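Local coordinates for protein putative primosome component (Streptococcus pyogenes serotype M3, PDB 2QGZ) that probably binds ATP through a P-loop NTPase domain and is thought to load the replicative helicase as part of the primosome, at residues I209-I223 and I240-T254. Numbering follows the deposited sequence.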
loop_
_atom_site.group_PDB
_atom_site.type_symbol
_atom_site.label_atom_id
_atom_site.label_comp_id
_atom_site.label_asym_id
_atom_site.label_seq_id
_atom_site.Cartn_x
_atom_site.Cartn_y
_atom_site.Cartn_z
ATOM N N ILE A 209 -12.143 -10.441 3.219
ATOM C CA ILE A 209 -10.934 -10.075 3.949
ATOM C C ILE A 209 -9.861 -11.155 4.103
ATOM O O ILE A 209 -8.717 -10.841 4.427
ATOM C CB ILE A 209 -11.265 -9.513 5.360
ATOM C CG1 ILE A 209 -11.137 -10.603 6.418
ATOM C CG2 ILE A 209 -12.669 -8.947 5.380
ATOM C CD1 ILE A 209 -11.201 -10.068 7.829
ATOM N N ASP A 210 -10.210 -12.417 3.882
ATOM C CA ASP A 210 -9.219 -13.480 4.007
ATOM C C ASP A 210 -8.242 -13.477 2.845
ATOM O O ASP A 210 -7.092 -13.892 2.986
ATOM C CB ASP A 210 -9.888 -14.850 4.091
ATOM C CG ASP A 210 -10.045 -15.330 5.519
ATOM O OD1 ASP A 210 -9.092 -15.160 6.311
ATOM O OD2 ASP A 210 -11.113 -15.892 5.841
ATOM N N ALA A 211 -8.701 -13.012 1.691
ATOM C CA ALA A 211 -7.850 -12.962 0.513
ATOM C C ALA A 211 -6.926 -11.759 0.607
ATOM O O ALA A 211 -6.002 -11.604 -0.185
ATOM C CB ALA A 211 -8.708 -12.856 -0.742
ATOM N N VAL A 212 -7.170 -10.920 1.601
ATOM C CA VAL A 212 -6.401 -9.702 1.779
ATOM C C VAL A 212 -5.421 -9.686 2.950
ATOM O O VAL A 212 -4.297 -9.211 2.810
ATOM C CB VAL A 212 -7.381 -8.500 1.899
ATOM C CG1 VAL A 212 -6.730 -7.331 2.598
ATOM C CG2 VAL A 212 -7.861 -8.101 0.518
ATOM N N LYS A 213 -5.825 -10.210 4.099
ATOM C CA LYS A 213 -4.952 -10.168 5.261
ATOM C C LYS A 213 -3.709 -11.045 5.236
ATOM O O LYS A 213 -2.736 -10.742 5.916
ATOM C CB LYS A 213 -5.743 -10.459 6.538
ATOM C CG LYS A 213 -6.225 -11.883 6.707
ATOM C CD LYS A 213 -6.710 -12.081 8.137
ATOM C CE LYS A 213 -7.406 -13.418 8.335
ATOM N NZ LYS A 213 -6.564 -14.564 7.914
ATOM N N ASN A 214 -3.715 -12.123 4.464
ATOM C CA ASN A 214 -2.540 -12.983 4.452
ATOM C C ASN A 214 -1.636 -12.866 3.225
ATOM O O ASN A 214 -0.704 -13.657 3.074
ATOM C CB ASN A 214 -2.949 -14.451 4.661
ATOM C CG ASN A 214 -1.776 -15.325 5.125
ATOM O OD1 ASN A 214 -1.086 -14.988 6.091
ATOM N ND2 ASN A 214 -1.551 -16.449 4.439
ATOM N N VAL A 215 -1.882 -11.892 2.351
ATOM C CA VAL A 215 -1.023 -11.741 1.182
ATOM C C VAL A 215 0.369 -11.291 1.628
ATOM O O VAL A 215 0.513 -10.543 2.593
ATOM C CB VAL A 215 -1.592 -10.730 0.174
ATOM C CG1 VAL A 215 -2.923 -11.247 -0.368
ATOM C CG2 VAL A 215 -1.757 -9.359 0.829
ATOM N N PRO A 216 1.417 -11.749 0.934
ATOM C CA PRO A 216 2.798 -11.389 1.279
ATOM C C PRO A 216 3.063 -9.896 1.448
ATOM O O PRO A 216 3.765 -9.486 2.370
ATOM C CB PRO A 216 3.600 -11.987 0.132
ATOM C CG PRO A 216 2.789 -13.196 -0.235
ATOM C CD PRO A 216 1.388 -12.648 -0.234
ATOM N N VAL A 217 2.515 -9.095 0.545
ATOM C CA VAL A 217 2.696 -7.651 0.581
ATOM C C VAL A 217 1.355 -7.020 0.256
ATOM O O VAL A 217 0.749 -7.334 -0.764
ATOM C CB VAL A 217 3.717 -7.181 -0.466
ATOM C CG1 VAL A 217 3.818 -5.678 -0.442
ATOM C CG2 VAL A 217 5.063 -7.790 -0.188
ATOM N N LEU A 218 0.909 -6.122 1.123
ATOM C CA LEU A 218 -0.377 -5.467 0.959
ATOM C C LEU A 218 -0.226 -3.950 0.873
ATOM O O LEU A 218 0.484 -3.336 1.688
ATOM C CB LEU A 218 -1.284 -5.835 2.138
ATOM C CG LEU A 218 -2.657 -5.169 2.163
ATOM C CD1 LEU A 218 -3.489 -5.635 0.964
ATOM C CD2 LEU A 218 -3.360 -5.518 3.467
ATOM N N ILE A 219 -0.890 -3.356 -0.114
ATOM C CA ILE A 219 -0.851 -1.917 -0.311
ATOM C C ILE A 219 -2.260 -1.381 -0.059
ATOM O O ILE A 219 -3.197 -1.754 -0.763
ATOM C CB ILE A 219 -0.480 -1.545 -1.773
ATOM C CG1 ILE A 219 0.818 -2.241 -2.210
ATOM C CG2 ILE A 219 -0.407 -0.026 -1.914
ATOM C CD1 ILE A 219 2.043 -1.843 -1.441
ATOM N N LEU A 220 -2.415 -0.515 0.937
ATOM C CA LEU A 220 -3.723 0.071 1.234
ATOM C C LEU A 220 -3.754 1.502 0.668
ATOM O O LEU A 220 -3.322 2.449 1.327
ATOM C CB LEU A 220 -3.961 0.086 2.752
ATOM C CG LEU A 220 -3.921 -1.296 3.408
ATOM C CD1 LEU A 220 -4.028 -1.158 4.903
ATOM C CD2 LEU A 220 -5.055 -2.158 2.887
ATOM N N ASP A 221 -4.257 1.643 -0.558
ATOM C CA ASP A 221 -4.327 2.937 -1.234
ATOM C C ASP A 221 -5.294 3.938 -0.601
ATOM O O ASP A 221 -6.413 3.605 -0.229
ATOM C CB ASP A 221 -4.663 2.744 -2.712
ATOM C CG ASP A 221 -4.779 4.058 -3.461
ATOM O OD1 ASP A 221 -3.830 4.871 -3.414
ATOM O OD2 ASP A 221 -5.825 4.276 -4.110
ATOM N N ASP A 222 -4.816 5.174 -0.524
ATOM C CA ASP A 222 -5.481 6.322 0.081
ATOM C C ASP A 222 -6.401 6.018 1.250
ATOM O O ASP A 222 -7.624 6.141 1.183
ATOM C CB ASP A 222 -6.186 7.210 -0.967
ATOM C CG ASP A 222 -7.486 6.633 -1.458
ATOM O OD1 ASP A 222 -8.329 7.420 -1.950
ATOM O OD2 ASP A 222 -7.660 5.398 -1.369
ATOM N N ILE A 223 -5.766 5.613 2.339
ATOM C CA ILE A 223 -6.463 5.327 3.566
ATOM C C ILE A 223 -6.944 6.714 4.005
ATOM O O ILE A 223 -6.394 7.733 3.575
ATOM C CB ILE A 223 -5.491 4.723 4.596
ATOM C CG1 ILE A 223 -6.255 4.275 5.838
ATOM C CG2 ILE A 223 -4.391 5.723 4.916
ATOM C CD1 ILE A 223 -5.388 3.548 6.839
ATOM N N ILE A 240 -7.158 -6.494 10.499
ATOM C CA ILE A 240 -6.250 -6.830 9.418
ATOM C C ILE A 240 -4.851 -6.363 9.796
ATOM O O ILE A 240 -3.889 -7.108 9.665
ATOM C CB ILE A 240 -6.671 -6.155 8.082
ATOM C CG1 ILE A 240 -7.880 -6.883 7.487
ATOM C CG2 ILE A 240 -5.505 -6.160 7.087
ATOM C CD1 ILE A 240 -8.425 -6.213 6.241
ATOM N N LEU A 241 -4.737 -5.131 10.270
ATOM C CA LEU A 241 -3.432 -4.610 10.643
ATOM C C LEU A 241 -2.852 -5.419 11.801
ATOM O O LEU A 241 -1.680 -5.819 11.768
ATOM C CB LEU A 241 -3.542 -3.123 10.997
ATOM C CG LEU A 241 -3.123 -2.092 9.926
ATOM C CD1 LEU A 241 -3.333 -2.620 8.515
ATOM C CD2 LEU A 241 -3.896 -0.793 10.144
ATOM N N GLN A 242 -3.676 -5.685 12.810
ATOM C CA GLN A 242 -3.244 -6.459 13.974
ATOM C C GLN A 242 -2.662 -7.796 13.532
ATOM O O GLN A 242 -1.583 -8.190 13.959
ATOM C CB GLN A 242 -4.432 -6.711 14.895
ATOM C CG GLN A 242 -4.122 -7.570 16.077
ATOM C CD GLN A 242 -5.324 -7.730 16.984
ATOM O OE1 GLN A 242 -5.186 -7.892 18.193
ATOM N NE2 GLN A 242 -6.510 -7.702 16.399
ATOM N N TYR A 243 -3.381 -8.490 12.664
ATOM C CA TYR A 243 -2.930 -9.773 12.165
ATOM C C TYR A 243 -1.629 -9.675 11.367
ATOM O O TYR A 243 -0.778 -10.562 11.460
ATOM C CB TYR A 243 -4.023 -10.397 11.303
ATOM C CG TYR A 243 -3.582 -11.617 10.539
ATOM C CD1 TYR A 243 -3.064 -11.502 9.250
ATOM C CD2 TYR A 243 -3.696 -12.891 11.097
ATOM C CE1 TYR A 243 -2.671 -12.629 8.528
ATOM C CE2 TYR A 243 -3.313 -14.030 10.389
ATOM C CZ TYR A 243 -2.798 -13.892 9.105
ATOM O OH TYR A 243 -2.398 -15.008 8.404
ATOM N N ARG A 244 -1.468 -8.610 10.580
ATOM C CA ARG A 244 -0.249 -8.475 9.801
ATOM C C ARG A 244 0.924 -8.103 10.709
ATOM O O ARG A 244 2.072 -8.441 10.412
ATOM C CB ARG A 244 -0.443 -7.475 8.646
ATOM C CG ARG A 244 -1.396 -8.005 7.564
ATOM C CD ARG A 244 -1.573 -7.039 6.378
ATOM N NE ARG A 244 -0.417 -7.043 5.487
ATOM C CZ ARG A 244 -0.128 -8.013 4.623
ATOM N NH1 ARG A 244 -0.911 -9.074 4.514
ATOM N NH2 ARG A 244 0.960 -7.930 3.873
ATOM N N MET A 245 0.641 -7.441 11.827
ATOM C CA MET A 245 1.708 -7.103 12.772
ATOM C C MET A 245 2.265 -8.407 13.355
ATOM O O MET A 245 3.474 -8.641 13.337
ATOM C CB MET A 245 1.188 -6.210 13.913
ATOM C CG MET A 245 1.432 -4.712 13.698
ATOM S SD MET A 245 0.747 -3.615 14.974
ATOM C CE MET A 245 1.916 -3.907 16.287
ATOM N N LEU A 246 1.377 -9.261 13.853
ATOM C CA LEU A 246 1.784 -10.539 14.436
ATOM C C LEU A 246 2.435 -11.454 13.413
ATOM O O LEU A 246 3.406 -12.133 13.715
ATOM C CB LEU A 246 0.580 -11.261 15.047
ATOM C CG LEU A 246 0.073 -10.774 16.398
ATOM C CD1 LEU A 246 -1.309 -11.353 16.659
ATOM C CD2 LEU A 246 1.045 -11.196 17.484
ATOM N N GLU A 247 1.897 -11.470 12.200
ATOM C CA GLU A 247 2.422 -12.318 11.139
ATOM C C GLU A 247 3.649 -11.739 10.422
ATOM O O GLU A 247 4.195 -12.370 9.519
ATOM C CB GLU A 247 1.317 -12.590 10.115
ATOM C CG GLU A 247 0.290 -13.633 10.527
ATOM C CD GLU A 247 0.680 -15.016 10.049
ATOM O OE1 GLU A 247 1.327 -15.098 8.975
ATOM O OE2 GLU A 247 0.334 -16.015 10.721
ATOM N N GLU A 248 4.070 -10.540 10.812
ATOM C CA GLU A 248 5.227 -9.892 10.191
ATOM C C GLU A 248 5.085 -9.830 8.672
ATOM O O GLU A 248 5.951 -10.295 7.934
ATOM C CB GLU A 248 6.523 -10.629 10.560
ATOM C CG GLU A 248 6.756 -10.755 12.065
ATOM C CD GLU A 248 8.018 -11.541 12.417
ATOM O OE1 GLU A 248 8.274 -12.593 11.788
ATOM O OE2 GLU A 248 8.749 -11.114 13.338
ATOM N N LEU A 249 3.978 -9.264 8.210
ATOM C CA LEU A 249 3.731 -9.132 6.785
ATOM C C LEU A 249 3.799 -7.636 6.406
ATOM O O LEU A 249 3.040 -6.813 6.927
ATOM C CB LEU A 249 2.367 -9.739 6.435
ATOM C CG LEU A 249 2.179 -11.251 6.686
ATOM C CD1 LEU A 249 0.735 -11.643 6.437
ATOM C CD2 LEU A 249 3.089 -12.057 5.773
ATOM N N PRO A 250 4.725 -7.272 5.500
ATOM C CA PRO A 250 4.937 -5.899 5.023
ATOM C C PRO A 250 3.632 -5.257 4.565
ATOM O O PRO A 250 2.903 -5.825 3.752
ATOM C CB PRO A 250 5.913 -6.081 3.866
ATOM C CG PRO A 250 6.655 -7.341 4.232
ATOM C CD PRO A 250 5.549 -8.222 4.731
ATOM N N THR A 251 3.354 -4.060 5.066
ATOM C CA THR A 251 2.124 -3.363 4.730
ATOM C C THR A 251 2.430 -1.922 4.364
ATOM O O THR A 251 3.129 -1.224 5.098
ATOM C CB THR A 251 1.177 -3.409 5.928
ATOM O OG1 THR A 251 1.044 -4.774 6.354
ATOM C CG2 THR A 251 -0.190 -2.842 5.571
ATOM N N PHE A 252 1.921 -1.483 3.218
ATOM C CA PHE A 252 2.148 -0.118 2.760
ATOM C C PHE A 252 0.837 0.664 2.753
ATOM O O PHE A 252 -0.234 0.079 2.845
ATOM C CB PHE A 252 2.730 -0.119 1.345
ATOM C CG PHE A 252 4.064 -0.802 1.230
ATOM C CD1 PHE A 252 4.188 -2.169 1.462
ATOM C CD2 PHE A 252 5.200 -0.076 0.876
ATOM C CE1 PHE A 252 5.430 -2.806 1.343
ATOM C CE2 PHE A 252 6.445 -0.700 0.755
ATOM C CZ PHE A 252 6.562 -2.067 0.988
ATOM N N PHE A 253 0.929 1.986 2.648
ATOM C CA PHE A 253 -0.250 2.845 2.609
ATOM C C PHE A 253 0.052 4.086 1.779
ATOM O O PHE A 253 1.210 4.430 1.565
ATOM C CB PHE A 253 -0.639 3.359 4.006
ATOM C CG PHE A 253 -0.687 2.312 5.077
ATOM C CD1 PHE A 253 0.485 1.841 5.666
ATOM C CD2 PHE A 253 -1.918 1.834 5.541
ATOM C CE1 PHE A 253 0.439 0.910 6.712
ATOM C CE2 PHE A 253 -1.982 0.899 6.590
ATOM C CZ PHE A 253 -0.797 0.438 7.178
ATOM N N THR A 254 -0.996 4.751 1.315
ATOM C CA THR A 254 -0.852 6.019 0.602
ATOM C C THR A 254 -1.956 6.865 1.235
ATOM O O THR A 254 -2.990 6.338 1.656
ATOM C CB THR A 254 -1.128 5.925 -0.912
ATOM O OG1 THR A 254 -2.490 5.569 -1.119
ATOM C CG2 THR A 254 -0.228 4.895 -1.577
#
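Arg244 folds back at chi3 (76°), which turns its guanidinium from helix 240-247 toward the loop before strand 217-221. Tyr243, with CG trans to its backbone N (chi1 170°), lays its ring against Lys213. Arg244 NH1 and NH2 both meet Val215 O, end-on and in the guanidinium plane. NH1 also bonds Lys213 O, from above the carbonyl plane. NE bonds Thr251 OG1 and NH2 bonds Pro250 O. Leu218 CB sits over the centre of one face, 3.5 Å from Arg244 CZ. Leu249 CB, of Arg244's own segment, lies over the opposite face toward its rim.

Lys213 crosses the Tyr243 ring at about a right angle. Its CD makes a CH-pi contact and its NZ a cation-pi contact, 4.3 Å from the ring centroid. The Tyr243 hydroxyl donates to Asn214 OD1 (2.7 Å).

The strands 217-221 and 251-254 run parallel in the central sheet, joined by a right-handed crossover that includes helix 237-247. Phe252 N bonds Leu218 O at 2.8 Å, and Leu220 N bonds Phe252 O at 3.0 Å. On one face, Ile219 CD1 presses on Phe252 CB. On the other, Leu220 lies alongside Phe253, its CD1 3.4 Å from Phe253 CE2. Thr254 OG1 donates to Asp221 OD1 (2.7 Å). Asp221 also touches Ser166 of the likely Walker A P-loop and lies near a bound phosphate.

Strand 217-221, hydrophobic and running into Asp221 and Asp222, is consistent with a Walker B strand. Strand 251-254 separates it from strand 154-158, which leads to the likely P-loop, as in ASCE-class NTPases. The five hydrogen bonds of Arg244, to three backbone carbonyls and the Thr251 hydroxyl, fix its rotation and tie the helix to the chain leading into strand 217-221 and to the start of strand 251-254.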